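Local coordinates for protein putative ADP-Ribosyltransferase Scabin (Streptomyces scabiei 87.22, PDB 5EWY) that probably transfers ADP-ribose from NAD+ to DNA, as a toxin of the ADP-ribosyltransferase family from a plant-pathogenic Streptomyces, at residues G141-N146 with A162-I167. Sequence-based numbering, arbitrary orientation.
Sequences GGVDVN and AFPGGI
The aromatic ring of F163 carries the backbone of G142 on one face: G142 CA sits 3.9 Å from the ring centroid, 19° off the normal and displaced toward the CD1–CE1 rim, a CH-pi contact. G142 N approaches the same rim, 3.6 Å from F163 CE1, while G141 O comes obliquely to F163 CZ and is also hydrogen-bonded to R69. Although the CB of F163 leaves its backbone pointing away from the glycines, a first torsion of -81°, with CG anti to the carbonyl carbon, brings the ring back beneath them. G142 has no side chain between its backbone and the ring, which lets its CA and N lie directly against F163.

Next to this CH-pi contact, V143 and A162 form an antiparallel hydrogen-bonded pair. V143 N donates to A162 O over 2.8 Å, nearly straight at 172°, and A162 N returns a bond of equal length to V143 O. The aliphatic side chains gather on the other side of the sheet from F163. V143 CG2, held beside its own backbone N, reaches P164 CG at 3.8 Å, the two side chains crossing at about a right angle, and V145 CG2 meets A162 CB at 4.2 Å. Residues I103 and V107 of helix 103-108 extend this apolar patch.

Within the Scabin-like ADP-ribosyltransferase domain, the pair fastens edge strand 143-144 to 160-164, the central strand of a three-stranded sheet whose other edge is 115-119. Beyond it, D144 N-caps helix 145-149. The V145 side chain is about 7 Å from the bound inhibitor, near its pocket but not part of it. The ring packs on G142 while the paired bonds beside it leave the amides and carbonyls of V143 and A162 satisfied within a mostly buried junction.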
ATOM      1  N   GLY A 141      -1.989  -7.420  -6.435  1.00 21.83           N
ATOM      2  CA  GLY A 141      -3.233  -7.495  -5.684  1.00 26.01           C
ATOM      3  C   GLY A 141      -3.586  -6.231  -4.939  1.00 21.64           C
ATOM      4  O   GLY A 141      -3.390  -5.115  -5.427  1.00 19.27           O
ATOM      5  N   GLY A 142      -4.121  -6.413  -3.737  1.00 21.52           N
ATOM      6  CA  GLY A 142      -4.661  -5.281  -2.993  1.00 20.42           C
ATOM      7  C   GLY A 142      -6.111  -5.024  -3.335  1.00 21.55           C
ATOM      8  O   GLY A 142      -6.603  -5.355  -4.413  1.00 22.84           O
ATOM      9  N   VAL A 143      -6.834  -4.494  -2.359  1.00 21.30           N
ATOM     10  CA  VAL A 143      -8.234  -4.130  -2.544  1.00 20.91           C
ATOM     11  C   VAL A 143      -8.292  -2.689  -3.046  1.00 20.69           C
ATOM     12  O   VAL A 143      -7.815  -1.767  -2.376  1.00 19.87           O
ATOM     13  CB  VAL A 143      -9.020  -4.279  -1.233  1.00 23.64           C
ATOM     14  CG1 VAL A 143     -10.460  -3.873  -1.458  1.00 25.89           C
ATOM     15  CG2 VAL A 143      -8.930  -5.709  -0.690  1.00 25.35           C
ATOM     16  N   ASP A 144      -8.895  -2.481  -4.212  1.00 20.72           N
ATOM     17  CA  ASP A 144      -9.064  -1.135  -4.747  1.00 21.35           C
ATOM     18  C   ASP A 144     -10.213  -0.475  -3.995  1.00 24.25           C
ATOM     19  O   ASP A 144     -11.376  -0.858  -4.146  1.00 24.02           O
ATOM     20  CB  ASP A 144      -9.303  -1.190  -6.255  1.00 23.19           C
ATOM     21  CG  ASP A 144      -9.350   0.185  -6.886  1.00 21.77           C
ATOM     22  OD1 ASP A 144     -10.027   1.068  -6.326  1.00 21.24           O
ATOM     23  OD2 ASP A 144      -8.724   0.399  -7.946  1.00 22.62           O
ATOM     24  N   VAL A 145      -9.885   0.511  -3.159  1.00 20.41           N
ATOM     25  CA  VAL A 145     -10.872   1.050  -2.233  1.00 21.50           C
ATOM     26  C   VAL A 145     -12.026   1.691  -2.987  1.00 20.62           C
ATOM     27  O   VAL A 145     -13.195   1.424  -2.700  1.00 23.22           O
ATOM     28  CB  VAL A 145     -10.217   2.022  -1.242  1.00 21.38           C
ATOM     29  CG1 VAL A 145     -11.286   2.830  -0.458  1.00 24.80           C
ATOM     30  CG2 VAL A 145      -9.362   1.266  -0.259  1.00 21.78           C
ATOM     31  N   ASN A 146     -11.725   2.577  -3.936  1.00 21.24           N
ATOM     32  CA  ASN A 146     -12.808   3.284  -4.613  1.00 21.78           C
ATOM     33  C   ASN A 146     -13.661   2.348  -5.468  1.00 23.96           C
ATOM     34  O   ASN A 146     -14.867   2.582  -5.617  1.00 28.79           O
ATOM     35  CB  ASN A 146     -12.273   4.447  -5.435  1.00 22.94           C
ATOM     36  CG  ASN A 146     -11.747   5.565  -4.577  1.00 23.80           C
ATOM     37  OD1 ASN A 146     -11.814   5.515  -3.337  1.00 24.07           O
ATOM     38  ND2 ASN A 146     -11.218   6.590  -5.221  1.00 23.27           N
ATOM     39  N   ALA A 162      -5.818  -1.053  -0.511  1.00 18.44           N
ATOM     40  CA  ALA A 162      -5.633  -1.595   0.830  1.00 18.84           C
ATOM     41  C   ALA A 162      -5.147  -3.036   0.750  1.00 19.28           C
ATOM     42  O   ALA A 162      -5.826  -3.895   0.170  1.00 21.42           O
ATOM     43  CB  ALA A 162      -6.947  -1.554   1.596  1.00 20.71           C
ATOM     44  N   PHE A 163      -3.990  -3.312   1.355  1.00 18.84           N
ATOM     45  CA  PHE A 163      -3.390  -4.637   1.284  1.00 19.51           C
ATOM     46  C   PHE A 163      -3.746  -5.456   2.516  1.00 20.46           C
ATOM     47  O   PHE A 163      -3.202  -5.202   3.605  1.00 20.48           O
ATOM     48  CB  PHE A 163      -1.870  -4.555   1.104  1.00 19.43           C
ATOM     49  CG  PHE A 163      -1.488  -4.313  -0.316  1.00 18.23           C
ATOM     50  CD1 PHE A 163      -1.301  -5.371  -1.188  1.00 18.63           C
ATOM     51  CD2 PHE A 163      -1.424  -3.018  -0.816  1.00 18.33           C
ATOM     52  CE1 PHE A 163      -1.010  -5.147  -2.520  1.00 18.64           C
ATOM     53  CE2 PHE A 163      -1.145  -2.780  -2.143  1.00 17.41           C
ATOM     54  CZ  PHE A 163      -0.940  -3.839  -3.004  1.00 17.64           C
ATOM     55  N   PRO A 164      -4.661  -6.422   2.424  1.00 20.61           N
ATOM     56  CA  PRO A 164      -4.975  -7.251   3.600  1.00 21.56           C
ATOM     57  C   PRO A 164      -3.798  -8.148   3.942  1.00 26.57           C
ATOM     58  O   PRO A 164      -3.275  -8.862   3.080  1.00 24.91           O
ATOM     59  CB  PRO A 164      -6.196  -8.067   3.161  1.00 22.83           C
ATOM     60  CG  PRO A 164      -6.641  -7.478   1.842  1.00 22.25           C
ATOM     61  CD  PRO A 164      -5.407  -6.858   1.235  1.00 22.34           C
ATOM     62  N   GLY A 165      -3.362  -8.091   5.192  1.00 25.41           N
ATOM     63  CA  GLY A 165      -2.171  -8.788   5.608  1.00 26.01           C
ATOM     64  C   GLY A 165      -0.897  -8.036   5.324  1.00 22.21           C
ATOM     65  O   GLY A 165       0.189  -8.560   5.604  1.00 25.53           O
ATOM     66  N   GLY A 166      -0.997  -6.823   4.796  1.00 21.97           N
ATOM     67  CA  GLY A 166       0.176  -6.032   4.491  1.00 20.28           C
ATOM     68  C   GLY A 166       0.937  -6.539   3.285  1.00 20.60           C
ATOM     69  O   GLY A 166       0.374  -7.133   2.366  1.00 21.88           O
ATOM     70  N   ILE A 167       2.233  -6.232   3.284  1.00 21.21           N
ATOM     71  CA  ILE A 167       3.067  -6.313   2.082  1.00 19.71           C
ATOM     72  C   ILE A 167       4.454  -6.782   2.488  1.00 22.03           C
ATOM     73  O   ILE A 167       5.147  -6.097   3.256  1.00 21.86           O
ATOM     74  CB  ILE A 167       3.187  -4.942   1.399  1.00 20.20           C
ATOM     75  CG1 ILE A 167       1.808  -4.318   1.129  1.00 20.69           C
ATOM     76  CG2 ILE A 167       3.992  -5.072   0.089  1.00 19.61           C
ATOM     77  CD1 ILE A 167       1.900  -2.877   0.711  1.00 20.87           C
TER